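Local coordinates for RIM-binding protein, isoform F (Drosophila melanogaster, PDB 6Q9M) that couples synaptic vesicle recruitment to release sites, probably as a scaffold of the presynaptic active zone that contains a central array of fibronectin type III domains, at residues Ser41-Val44 with Val49-Val52; Ser76-Thr81 with Ser87-Cys92; Ile120-Ala125 with His129-Cys134; Asn137-Thr142 with Thr164-His169; Thr281-Ser286 with Ser291-Pro296. All blocks are in the same frame, centred on the assembly; numbering follows the deposited sequence.

Interaction 1. Residues Ser41-Val44 with Val49-Val52; sequences SYHV and VLKV
Val-44 and Val-52 face each other across the beta hairpin formed by strands 39-46 and 49-55, the C and C' strands of the first fibronectin type III domain. They are an antiparallel hydrogen-bonded pair: Val-44 N donates to Val-52 O at 3.0 Å, and the return bond runs from Lys-51 N to Val-44 O at 2.8 Å. The two valines point the same way and lie side by side. Val-52 CG1 sits between its own backbone N and carbonyl carbon (chi1 56°), which brings it to 3.6 Å from both Val-44 CB and Val-44 CG2. Ile-64 and Ala-62 of strand 61-65 pack on this valine face. On the other face, Leu-50 leans back toward the first strand. Its CD2 lies over the His-43 ring, 4.3 Å from the centroid and only 7° off the normal, a CH-pi contact, while its CD1 comes to 3.9 Å from His-43 CB. A weak bond from His-43 ND1 to Tyr-42 O helps to set the turn of that imidazole. Between these segments, pairing of the backbones thus rests on two bonds meeting at Val-44, with apolar contact above and below them; the exposed Leu-50 is partly sheltered by the histidine.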
# COMPACT_ATOMS: atom_id res chain seq x y z
N SER A 41 -4.67 -22.90 -9.32
CA SER A 41 -6.10 -22.63 -9.30
C SER A 41 -6.30 -21.14 -9.10
O SER A 41 -5.36 -20.39 -8.83
CB SER A 41 -6.83 -23.46 -8.22
OG SER A 41 -6.48 -23.05 -6.91
N TYR A 42 -7.55 -20.71 -9.22
CA TYR A 42 -7.92 -19.32 -9.05
C TYR A 42 -8.87 -19.17 -7.87
O TYR A 42 -9.69 -20.05 -7.59
CB TYR A 42 -8.60 -18.76 -10.31
CG TYR A 42 -7.78 -18.82 -11.56
CD1 TYR A 42 -7.83 -19.92 -12.41
CD2 TYR A 42 -6.97 -17.75 -11.92
CE1 TYR A 42 -7.07 -19.96 -13.57
CE2 TYR A 42 -6.23 -17.78 -13.08
CZ TYR A 42 -6.27 -18.89 -13.90
OH TYR A 42 -5.50 -18.89 -15.04
N HIS A 43 -8.75 -18.04 -7.18
CA HIS A 43 -9.60 -17.66 -6.06
C HIS A 43 -10.31 -16.37 -6.43
O HIS A 43 -9.67 -15.36 -6.72
CB HIS A 43 -8.77 -17.45 -4.79
CG HIS A 43 -8.41 -18.71 -4.07
ND1 HIS A 43 -8.81 -19.95 -4.50
CD2 HIS A 43 -7.68 -18.91 -2.95
CE1 HIS A 43 -8.35 -20.87 -3.67
NE2 HIS A 43 -7.66 -20.26 -2.72
N VAL A 44 -11.65 -16.40 -6.42
CA VAL A 44 -12.45 -15.23 -6.75
C VAL A 44 -12.96 -14.63 -5.45
O VAL A 44 -13.57 -15.32 -4.63
CB VAL A 44 -13.61 -15.59 -7.68
CG1 VAL A 44 -14.31 -14.33 -8.13
CG2 VAL A 44 -13.07 -16.36 -8.88
N VAL A 49 -14.06 -11.31 0.42
CA VAL A 49 -14.55 -12.63 0.82
C VAL A 49 -14.39 -13.59 -0.35
O VAL A 49 -14.80 -13.29 -1.48
CB VAL A 49 -16.02 -12.55 1.27
CG1 VAL A 49 -16.56 -13.94 1.57
CG2 VAL A 49 -16.16 -11.65 2.49
N LEU A 50 -13.81 -14.76 -0.08
CA LEU A 50 -13.64 -15.78 -1.12
C LEU A 50 -14.99 -16.40 -1.48
O LEU A 50 -15.74 -16.81 -0.60
CB LEU A 50 -12.67 -16.87 -0.64
CG LEU A 50 -12.53 -18.14 -1.49
CD1 LEU A 50 -12.23 -17.80 -2.94
CD2 LEU A 50 -11.46 -19.05 -0.93
N LYS A 51 -15.31 -16.44 -2.78
CA LYS A 51 -16.62 -16.89 -3.23
C LYS A 51 -16.60 -18.12 -4.13
O LYS A 51 -17.46 -18.99 -3.98
CB LYS A 51 -17.32 -15.75 -3.97
CG LYS A 51 -17.48 -14.51 -3.12
CD LYS A 51 -18.54 -14.70 -2.05
CE LYS A 51 -19.95 -14.53 -2.63
NZ LYS A 51 -21.00 -14.88 -1.63
N VAL A 52 -15.64 -18.25 -5.05
CA VAL A 52 -15.61 -19.44 -5.89
C VAL A 52 -14.16 -19.74 -6.25
O VAL A 52 -13.32 -18.85 -6.33
CB VAL A 52 -16.50 -19.29 -7.16
CG1 VAL A 52 -16.13 -18.10 -7.94
CG2 VAL A 52 -16.41 -20.53 -8.03

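Interaction 2. Residues Ser76-Thr81 with Ser87-Cys92; sequences SVRSVT and SRDAAC
Ser-87 and Asp-89 bury the most surface here, and each uses its side chain to tie the connection after strand 73-81 back onto that strand. Ser-87 exchanges two bonds with Ser-79: its backbone N donates to Ser-79 O at 3.2 Å, and its OG accepts from Ser-79 N at 2.9 Å. With OG between its backbone N and carbonyl carbon (chi1 57°), the hydroxyl faces Ser-79 N. That hydroxyl also donates to a water, which in turn donates to Val-77 O and Arg-88 O, filling the place where the two backbones draw apart. Asp-89 opens a short 3-10 turn, residues 89-91, and turns its carboxylate toward the strand. OD2 is gripped from opposite faces of the carboxylate plane, by Ser-76 OG at 2.8 Å and by Arg-78 NE at 2.7 Å, the latter a salt bridge. The guanidinium stands 75° to the carboxylate, so the pairing is no flat two-pronged one, and the second bond, NH2 to OD1, is weak. Tyr-45 engages the same arginine by a cation-pi contact. Cys-92 then resumes backbone pairing: its O accepts from Val-77 N at 3.0 Å, while SG lies 4.1 Å from Val-77 CB, beside Leu-14 of strand 12-20. This is the F-to-G connection of a fibronectin type III domain, in which the chain leaves strand F, is held to it by one backbone bond, side chains and a water, and pairs again where strand G, residues 93-96, begins.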
# COMPACT_ATOMS: atom_id res chain seq x y z
N SER A 76 -12.07 -9.38 -7.35
CA SER A 76 -10.66 -9.59 -7.59
C SER A 76 -10.43 -11.09 -7.77
O SER A 76 -11.20 -11.90 -7.26
CB SER A 76 -9.84 -9.02 -6.43
OG SER A 76 -9.93 -9.88 -5.31
N VAL A 77 -9.38 -11.44 -8.50
CA VAL A 77 -9.02 -12.84 -8.74
C VAL A 77 -7.55 -13.06 -8.40
O VAL A 77 -6.68 -12.26 -8.79
CB VAL A 77 -9.31 -13.27 -10.19
CG1 VAL A 77 -9.01 -14.76 -10.38
CG2 VAL A 77 -10.76 -12.96 -10.59
N ARG A 78 -7.28 -14.15 -7.69
CA ARG A 78 -5.94 -14.47 -7.24
C ARG A 78 -5.49 -15.79 -7.83
O ARG A 78 -6.26 -16.76 -7.84
CB ARG A 78 -5.88 -14.57 -5.72
CG ARG A 78 -6.15 -13.27 -5.01
CD ARG A 78 -5.73 -13.36 -3.55
NE ARG A 78 -6.63 -12.56 -2.74
CZ ARG A 78 -6.56 -12.45 -1.42
NH1 ARG A 78 -5.61 -13.09 -0.75
NH2 ARG A 78 -7.45 -11.69 -0.78
N SER A 79 -4.25 -15.81 -8.32
CA SER A 79 -3.60 -17.04 -8.72
C SER A 79 -3.19 -17.81 -7.47
O SER A 79 -2.66 -17.22 -6.53
CB SER A 79 -2.36 -16.75 -9.56
OG SER A 79 -2.69 -16.27 -10.85
N VAL A 80 -3.38 -19.12 -7.48
CA VAL A 80 -2.96 -19.97 -6.38
C VAL A 80 -1.99 -21.00 -6.95
O VAL A 80 -2.27 -21.61 -7.98
CB VAL A 80 -4.14 -20.66 -5.69
CG1 VAL A 80 -3.65 -21.45 -4.49
CG2 VAL A 80 -5.18 -19.63 -5.26
N THR A 81 -0.83 -21.13 -6.30
CA THR A 81 0.16 -22.11 -6.69
C THR A 81 -0.10 -23.41 -5.93
O THR A 81 -0.97 -23.49 -5.07
CB THR A 81 1.57 -21.58 -6.43
OG1 THR A 81 1.79 -21.50 -5.02
CG2 THR A 81 1.75 -20.19 -7.04
N SER A 87 -1.22 -14.55 -5.62
CA SER A 87 -0.99 -13.18 -6.05
C SER A 87 -1.88 -12.23 -5.25
O SER A 87 -2.81 -12.65 -4.55
CB SER A 87 -1.26 -13.03 -7.55
OG SER A 87 -2.59 -13.44 -7.85
N ARG A 88 -1.60 -10.93 -5.35
CA ARG A 88 -2.33 -9.92 -4.59
C ARG A 88 -3.56 -9.44 -5.34
O ARG A 88 -3.61 -9.48 -6.58
CB ARG A 88 -1.43 -8.74 -4.27
CG ARG A 88 -0.13 -9.14 -3.61
CD ARG A 88 0.54 -7.96 -2.94
NE ARG A 88 1.83 -8.33 -2.38
CZ ARG A 88 2.03 -8.61 -1.09
NH1 ARG A 88 1.01 -8.56 -0.24
NH2 ARG A 88 3.24 -8.94 -0.66
N ASP A 89 -4.56 -9.00 -4.58
CA ASP A 89 -5.79 -8.50 -5.20
C ASP A 89 -5.50 -7.35 -6.16
O ASP A 89 -6.10 -7.27 -7.24
CB ASP A 89 -6.78 -8.04 -4.12
CG ASP A 89 -7.50 -9.20 -3.43
OD1 ASP A 89 -8.02 -9.00 -2.31
OD2 ASP A 89 -7.54 -10.31 -3.99
N ALA A 90 -4.57 -6.45 -5.79
CA ALA A 90 -4.31 -5.23 -6.55
C ALA A 90 -3.82 -5.50 -7.96
O ALA A 90 -3.79 -4.56 -8.77
CB ALA A 90 -3.27 -4.36 -5.84
N ALA A 91 -3.40 -6.73 -8.26
CA ALA A 91 -2.96 -7.04 -9.61
C ALA A 91 -4.10 -7.46 -10.52
O ALA A 91 -3.97 -7.34 -11.73
CB ALA A 91 -1.91 -8.14 -9.59
N CYS A 92 -5.21 -7.94 -9.97
CA CYS A 92 -6.35 -8.36 -10.79
C CYS A 92 -7.61 -7.98 -10.01
O CYS A 92 -8.11 -8.76 -9.20
CB CYS A 92 -6.31 -9.84 -11.11
SG CYS A 92 -7.47 -10.31 -12.40
O HOH W 1 -4.29 -11.23 -8.38

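Interaction 3. Residues Ile120-Ala125 with His129-Cys134; sequences ISWLPA and HQHVVC
The imidazole of His-131 receives the edge of the Trp-122 indole on one face: NE1 stands 3.6 Å above the ring plane, displaced toward the rim on the side of CG. The five-membered ring of the tryptophan and the imidazole have centroids 4.8 Å apart and planes at 62°, an edge-to-face pair. Another atom, Pro-124 CB, approaches the imidazole obliquely, 3.2 Å from His-131 NE2, so both partners come from the same side of the imidazole, the proline nearer its NE2 end. Farther along the indole, the benzo ring meets Val-133: CH2 and CZ3 lie 4.1 and 4.2 Å from CG2, again at a slant. Trp-122 reaches all this because its CG is set between backbone N and carbonyl carbon (chi1 60°), laying the indole lengthwise beneath strand 131-135 so that it spans His-131 at one end and Val-133 at the other. No hydrogen bond crosses between the segments; side chains alone join them. Pro-105 touches both aromatic residues, Val-108 and Val-143 add to the packing round the indole, and Val-163 lies beside Val-133. All four touching residues are buried. A tryptophan on strand B, stretched across the interior to meet strand C of the opposing sheet, is the hallmark core of the fibronectin type III beta sandwich, here in the second domain.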
# COMPACT_ATOMS: atom_id res chain seq x y z
N ILE A 120 6.41 3.07 -4.33
CA ILE A 120 5.04 3.58 -4.36
C ILE A 120 4.12 2.43 -4.74
O ILE A 120 4.29 1.82 -5.80
CB ILE A 120 4.87 4.72 -5.38
CG1 ILE A 120 5.93 5.82 -5.18
CG2 ILE A 120 3.44 5.26 -5.34
CD1 ILE A 120 5.85 6.53 -3.86
N SER A 121 3.11 2.18 -3.90
CA SER A 121 2.08 1.18 -4.11
C SER A 121 0.71 1.84 -4.16
O SER A 121 0.50 2.94 -3.62
CB SER A 121 2.08 0.14 -2.99
OG SER A 121 3.37 -0.43 -2.82
N TRP A 122 -0.25 1.16 -4.80
CA TRP A 122 -1.62 1.65 -4.85
C TRP A 122 -2.56 0.48 -5.10
O TRP A 122 -2.14 -0.65 -5.38
CB TRP A 122 -1.80 2.73 -5.92
CG TRP A 122 -1.48 2.28 -7.31
CD1 TRP A 122 -2.36 1.83 -8.25
CD2 TRP A 122 -0.19 2.26 -7.93
NE1 TRP A 122 -1.70 1.53 -9.42
CE2 TRP A 122 -0.36 1.78 -9.24
CE3 TRP A 122 1.10 2.59 -7.50
CZ2 TRP A 122 0.71 1.61 -10.13
CZ3 TRP A 122 2.15 2.44 -8.37
CH2 TRP A 122 1.94 1.95 -9.68
N LEU A 123 -3.85 0.77 -4.97
CA LEU A 123 -4.91 -0.16 -5.31
C LEU A 123 -5.67 0.44 -6.48
O LEU A 123 -6.35 1.46 -6.30
CB LEU A 123 -5.85 -0.40 -4.12
CG LEU A 123 -6.98 -1.43 -4.32
CD1 LEU A 123 -6.42 -2.78 -4.79
CD2 LEU A 123 -7.81 -1.60 -3.03
N PRO A 124 -5.56 -0.11 -7.68
CA PRO A 124 -6.29 0.45 -8.81
C PRO A 124 -7.78 0.20 -8.64
O PRO A 124 -8.20 -0.71 -7.93
CB PRO A 124 -5.73 -0.31 -10.02
CG PRO A 124 -5.22 -1.59 -9.47
CD PRO A 124 -4.78 -1.30 -8.05
N ALA A 125 -8.58 1.05 -9.29
CA ALA A 125 -10.00 0.78 -9.41
C ALA A 125 -10.28 -0.28 -10.46
O ALA A 125 -11.26 -1.03 -10.33
CB ALA A 125 -10.76 2.06 -9.76
N HIS A 129 -6.11 -1.00 -16.53
CA HIS A 129 -5.66 0.32 -16.96
C HIS A 129 -4.17 0.50 -16.73
O HIS A 129 -3.61 0.02 -15.74
CB HIS A 129 -6.40 1.43 -16.20
CG HIS A 129 -7.83 1.58 -16.59
ND1 HIS A 129 -8.74 0.55 -16.51
CD2 HIS A 129 -8.52 2.65 -17.05
CE1 HIS A 129 -9.92 0.97 -16.91
NE2 HIS A 129 -9.82 2.24 -17.24
N GLN A 130 -3.55 1.27 -17.61
CA GLN A 130 -2.25 1.82 -17.29
C GLN A 130 -2.39 2.88 -16.20
O GLN A 130 -3.42 3.55 -16.08
CB GLN A 130 -1.60 2.43 -18.52
CG GLN A 130 -1.41 1.45 -19.66
CD GLN A 130 -0.61 2.06 -20.79
OE1 GLN A 130 0.61 1.91 -20.86
NE2 GLN A 130 -1.30 2.75 -21.68
N HIS A 131 -1.34 3.04 -15.41
CA HIS A 131 -1.35 4.04 -14.36
C HIS A 131 -0.12 4.92 -14.49
O HIS A 131 0.95 4.48 -14.92
CB HIS A 131 -1.41 3.39 -12.98
CG HIS A 131 -2.71 2.70 -12.72
ND1 HIS A 131 -3.85 3.38 -12.31
CD2 HIS A 131 -3.07 1.40 -12.82
CE1 HIS A 131 -4.84 2.51 -12.17
NE2 HIS A 131 -4.39 1.31 -12.47
N VAL A 132 -0.29 6.19 -14.10
CA VAL A 132 0.74 7.21 -14.21
C VAL A 132 1.11 7.66 -12.81
O VAL A 132 0.24 8.08 -12.04
CB VAL A 132 0.24 8.41 -15.05
CG1 VAL A 132 1.17 9.57 -14.89
CG2 VAL A 132 0.13 8.03 -16.51
N VAL A 133 2.40 7.57 -12.49
CA VAL A 133 2.92 8.01 -11.20
C VAL A 133 3.45 9.43 -11.35
O VAL A 133 4.18 9.74 -12.29
CB VAL A 133 4.00 7.06 -10.68
CG1 VAL A 133 4.45 7.47 -9.30
CG2 VAL A 133 3.49 5.61 -10.70
N CYS A 134 3.02 10.32 -10.45
CA CYS A 134 3.36 11.73 -10.48
C CYS A 134 3.96 12.11 -9.15
O CYS A 134 3.38 11.83 -8.09
CB CYS A 134 2.13 12.58 -10.79
SG CYS A 134 1.52 12.41 -12.49

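Interaction 4. Residues Asn137-Thr142 with Thr164-His169; sequences NVEVRT and TVRAKH
Glu-139 and Arg-166 meet above strand 131-135, which lies between their own strands, 138-143 and 160-167. The link is a single-point salt bridge: Arg-166 NH2 lies 2.8 Å from Glu-139 OE2, but the angle at the hydrogen is only 124°, so the hydrogen bond is weak. OE1 remains 4.5 Å from NH2 and takes no share in it. The oxygen comes in at the edge of the guanidinium, near its plane, while the carboxylate is turned 79° to that plane, and the two side chains cross at about a right angle. Both have to span a long gap, their CA atoms being 10.4 Å apart. Arg-166 CG lies between its backbone N and carbonyl carbon (chi1 44°), and the chain rises off the sheet and stays extended to NE; Glu-139 is extended beyond CG and rests on Val-132 and Cys-134. Val-132, on the strand between, lies beneath the bridge. The backbones have their partners on the intervening strand. Arg-166 pairs with Val-132, Thr-164 with Cys-134 and Lys-168 with Gln-130, while Val-140 and Arg-141 both bond to Val-133. Arg-141 NH2 makes a weak hydrogen bond with Thr-153 OG1. Glu-139 is exposed and also touches a crystal neighbour, so this bridge is probably a modest surface tie. Val-140 and Arg-141 opposite Val-133 form a classic beta bulge on the C' edge strand of the C'-C-F-G sheet of a fibronectin type III domain.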
# COMPACT_ATOMS: atom_id res chain seq x y z
N ASN A 137 3.67 16.79 -8.94
CA ASN A 137 3.03 17.17 -10.20
C ASN A 137 3.94 16.96 -11.41
O ASN A 137 3.73 17.58 -12.46
CB ASN A 137 2.54 18.62 -10.16
CG ASN A 137 1.56 18.85 -9.02
OD1 ASN A 137 0.78 17.96 -8.66
ND2 ASN A 137 1.59 20.05 -8.44
N VAL A 138 4.91 16.06 -11.31
CA VAL A 138 5.75 15.68 -12.45
C VAL A 138 5.47 14.23 -12.75
O VAL A 138 5.56 13.38 -11.85
CB VAL A 138 7.24 15.92 -12.15
CG1 VAL A 138 8.08 15.68 -13.43
CG2 VAL A 138 7.44 17.34 -11.63
N GLU A 139 5.10 13.93 -14.00
CA GLU A 139 4.94 12.54 -14.41
C GLU A 139 6.31 11.88 -14.47
O GLU A 139 7.16 12.29 -15.27
CB GLU A 139 4.29 12.46 -15.79
CG GLU A 139 2.80 12.52 -15.84
CD GLU A 139 2.28 12.22 -17.25
OE1 GLU A 139 2.90 11.39 -17.96
OE2 GLU A 139 1.26 12.84 -17.65
N VAL A 140 6.54 10.86 -13.64
CA VAL A 140 7.84 10.21 -13.73
C VAL A 140 7.75 8.86 -14.43
O VAL A 140 8.72 8.44 -15.07
CB VAL A 140 8.51 10.04 -12.35
CG1 VAL A 140 8.83 11.41 -11.76
CG2 VAL A 140 7.62 9.21 -11.40
N ARG A 141 6.59 8.18 -14.40
CA ARG A 141 6.51 6.86 -15.02
C ARG A 141 5.07 6.51 -15.37
O ARG A 141 4.14 6.80 -14.61
CB ARG A 141 7.09 5.75 -14.12
CG ARG A 141 8.63 5.63 -14.12
CD ARG A 141 9.25 6.39 -12.91
NE ARG A 141 10.66 6.76 -13.08
CZ ARG A 141 11.45 7.20 -12.09
NH1 ARG A 141 10.98 7.31 -10.86
NH2 ARG A 141 12.71 7.53 -12.35
N THR A 142 4.90 5.88 -16.54
CA THR A 142 3.66 5.21 -16.89
C THR A 142 3.86 3.70 -16.76
O THR A 142 4.83 3.15 -17.28
CB THR A 142 3.24 5.58 -18.31
OG1 THR A 142 3.06 7.00 -18.38
CG2 THR A 142 1.94 4.90 -18.68
N THR A 164 1.03 11.10 -6.57
CA THR A 164 -0.32 10.72 -6.97
C THR A 164 -0.25 9.63 -8.03
O THR A 164 0.76 9.48 -8.72
CB THR A 164 -1.10 11.91 -7.52
OG1 THR A 164 -0.54 12.26 -8.80
CG2 THR A 164 -0.97 13.12 -6.61
N VAL A 165 -1.34 8.89 -8.17
CA VAL A 165 -1.47 7.85 -9.18
C VAL A 165 -2.82 7.99 -9.87
O VAL A 165 -3.84 8.16 -9.20
CB VAL A 165 -1.32 6.44 -8.56
CG1 VAL A 165 -1.46 5.37 -9.65
CG2 VAL A 165 0.02 6.31 -7.85
N ARG A 166 -2.82 7.94 -11.19
CA ARG A 166 -4.07 8.06 -11.92
C ARG A 166 -4.05 7.03 -13.06
O ARG A 166 -3.00 6.59 -13.53
CB ARG A 166 -4.23 9.57 -12.29
CG ARG A 166 -2.93 10.23 -12.81
CD ARG A 166 -3.35 11.45 -13.53
NE ARG A 166 -2.47 12.08 -14.51
CZ ARG A 166 -1.95 11.65 -15.67
NH1 ARG A 166 -2.55 10.69 -16.43
NH2 ARG A 166 -1.09 12.50 -16.24
N ALA A 167 -5.24 6.57 -13.43
CA ALA A 167 -5.40 5.58 -14.48
C ALA A 167 -5.60 6.28 -15.82
O ALA A 167 -6.45 7.16 -15.94
CB ALA A 167 -6.60 4.67 -14.20
N LYS A 168 -4.79 5.91 -16.81
CA LYS A 168 -5.07 6.42 -18.15
C LYS A 168 -6.14 5.54 -18.79
O LYS A 168 -6.24 4.34 -18.49
CB LYS A 168 -3.80 6.47 -19.00
CG LYS A 168 -3.94 7.43 -20.19
CD LYS A 168 -4.50 8.79 -19.78
CE LYS A 168 -5.54 9.32 -20.78
NZ LYS A 168 -6.42 10.39 -20.23
N HIS A 169 -6.96 6.14 -19.65
CA HIS A 169 -8.16 5.46 -20.14
C HIS A 169 -7.80 4.27 -21.03
O HIS A 169 -6.80 4.30 -21.76
CB HIS A 169 -9.06 6.43 -20.89
CG HIS A 169 -10.51 6.03 -20.92
ND1 HIS A 169 -10.96 4.79 -20.51
CD2 HIS A 169 -11.62 6.71 -21.31
CE1 HIS A 169 -12.27 4.72 -20.65
NE2 HIS A 169 -12.70 5.88 -21.13

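Interaction 5. Residues Thr281-Ser286 with Ser291-Pro296; sequences TIRTKS and SADSAP
Arg-283 and Asp-293 reach toward each other across the chain reversal that follows strand 283-286, the F strand of the third domain, an immunoglobulin-like beta sandwich of the E-set clan. Their side chains cross obliquely, with guanidinium and carboxylate planes 59° apart. NE and NH2 of the arginine are modelled against OD1 and OD2 of the aspartate as a salt bridge, but the atoms stand too close, so its detailed geometry is doubtful. Thr-281 stands at about a right angle to Asp-293 and touches its CB with CG2 at 3.4 Å. That methyl, anti to its own backbone nitrogen, is pressed close to the next residue, 3.2 Å from Ser-294 OG. Farther along, Thr-284 CB lies 3.5 Å from Ser-291 OG, while the threonine hydroxyl turns aside to bond Asp-210 O. Backbone bonds join the segments at both ends: Ser-294 N to Ile-282 O is weak at 3.3 Å, whereas Ser-291 N to Thr-284 O is short at 2.6 Å. Ser-291 OG accepts from Thr-284 N at 2.9 Å and gives its own proton to Ala-292 O at 2.8 Å.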
# COMPACT_ATOMS: atom_id res chain seq x y z
N THR A 281 9.16 18.13 20.97
CA THR A 281 9.73 17.26 19.94
C THR A 281 10.70 16.23 20.54
O THR A 281 11.14 16.35 21.69
CB THR A 281 10.44 18.10 18.87
OG1 THR A 281 9.75 19.33 18.68
CG2 THR A 281 10.46 17.38 17.57
N ILE A 282 11.00 15.19 19.74
CA ILE A 282 11.97 14.15 20.06
C ILE A 282 13.08 14.13 19.02
O ILE A 282 12.87 14.40 17.84
CB ILE A 282 11.33 12.74 20.13
CG1 ILE A 282 10.10 12.76 21.03
CG2 ILE A 282 12.34 11.70 20.61
CD1 ILE A 282 8.87 12.53 20.27
N ARG A 283 14.29 13.81 19.49
CA ARG A 283 15.46 13.71 18.64
C ARG A 283 16.04 12.31 18.70
O ARG A 283 16.13 11.72 19.79
CB ARG A 283 16.51 14.71 19.09
CG ARG A 283 16.26 16.10 18.60
CD ARG A 283 16.41 17.07 19.77
NE ARG A 283 15.95 18.38 19.36
CZ ARG A 283 16.00 19.46 20.12
NH1 ARG A 283 16.47 19.38 21.35
NH2 ARG A 283 15.54 20.60 19.64
N THR A 284 16.39 11.75 17.54
CA THR A 284 17.16 10.51 17.53
C THR A 284 18.64 10.82 17.76
O THR A 284 19.24 11.63 17.05
CB THR A 284 17.00 9.76 16.21
OG1 THR A 284 15.61 9.60 15.92
CG2 THR A 284 17.65 8.39 16.33
N LYS A 285 19.23 10.10 18.70
CA LYS A 285 20.63 10.23 19.04
C LYS A 285 21.36 9.07 18.35
O LYS A 285 20.82 7.96 18.25
CB LYS A 285 20.78 10.19 20.57
CG LYS A 285 22.18 10.22 21.22
CD LYS A 285 23.30 10.88 20.42
CE LYS A 285 24.38 11.44 21.35
NZ LYS A 285 25.03 10.39 22.19
N SER A 286 22.57 9.32 17.87
CA SER A 286 23.36 8.24 17.29
C SER A 286 24.82 8.42 17.70
O SER A 286 25.14 9.23 18.58
CB SER A 286 23.19 8.15 15.77
OG SER A 286 24.26 8.78 15.08
N SER A 291 19.92 13.61 15.44
CA SER A 291 19.05 13.96 14.32
C SER A 291 18.39 15.32 14.46
O SER A 291 18.38 15.92 15.54
CB SER A 291 17.95 12.90 14.15
OG SER A 291 16.92 13.10 15.07
N ALA A 292 17.84 15.84 13.36
CA ALA A 292 16.93 16.97 13.45
C ALA A 292 15.66 16.58 14.22
O ALA A 292 15.38 15.40 14.47
CB ALA A 292 16.56 17.46 12.05
N ASP A 293 14.89 17.59 14.59
CA ASP A 293 13.69 17.36 15.38
C ASP A 293 12.54 16.83 14.52
O ASP A 293 12.38 17.22 13.36
CB ASP A 293 13.28 18.65 16.08
CG ASP A 293 14.24 19.03 17.17
OD1 ASP A 293 15.43 18.70 17.04
OD2 ASP A 293 13.81 19.65 18.17
N SER A 294 11.74 15.95 15.12
CA SER A 294 10.58 15.36 14.46
C SER A 294 9.43 16.37 14.35
O SER A 294 9.55 17.56 14.66
CB SER A 294 10.14 14.12 15.22
OG SER A 294 9.62 14.43 16.50
N ALA A 295 8.31 15.86 13.86
CA ALA A 295 7.09 16.67 13.75
C ALA A 295 6.48 16.89 15.13
O ALA A 295 6.27 15.92 15.88
CB ALA A 295 6.09 15.98 12.83
N PRO A 296 6.17 18.13 15.51
CA PRO A 296 5.53 18.38 16.81
C PRO A 296 4.10 17.85 16.82
O PRO A 296 3.44 17.74 15.78
CB PRO A 296 5.56 19.90 16.95
CG PRO A 296 5.64 20.41 15.55
CD PRO A 296 6.46 19.39 14.80

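In the fold
From the N terminus the contacts follow one another in series; none nests or crosses. Interaction 1 closes the hairpin of strands 39-46 and 49-55, and interaction 2 the turn after strand 73-81; they share a sheet, bonded through His-43 to Arg-78 and Ser-41 to Val-80. Interaction 2 also reaches the second domain, where Ala-90 packs on Leu-123 and Pro-124 of interaction 3. Interaction 3 joins the two sheets of that domain, and interaction 4 spans the outer side of one of them, its two strands flanking strand 131-135 of interaction 3, with Val-132 bonded to Arg-166. Interaction 5 stands apart in the third domain, its centre about 33 Å from that of interaction 3.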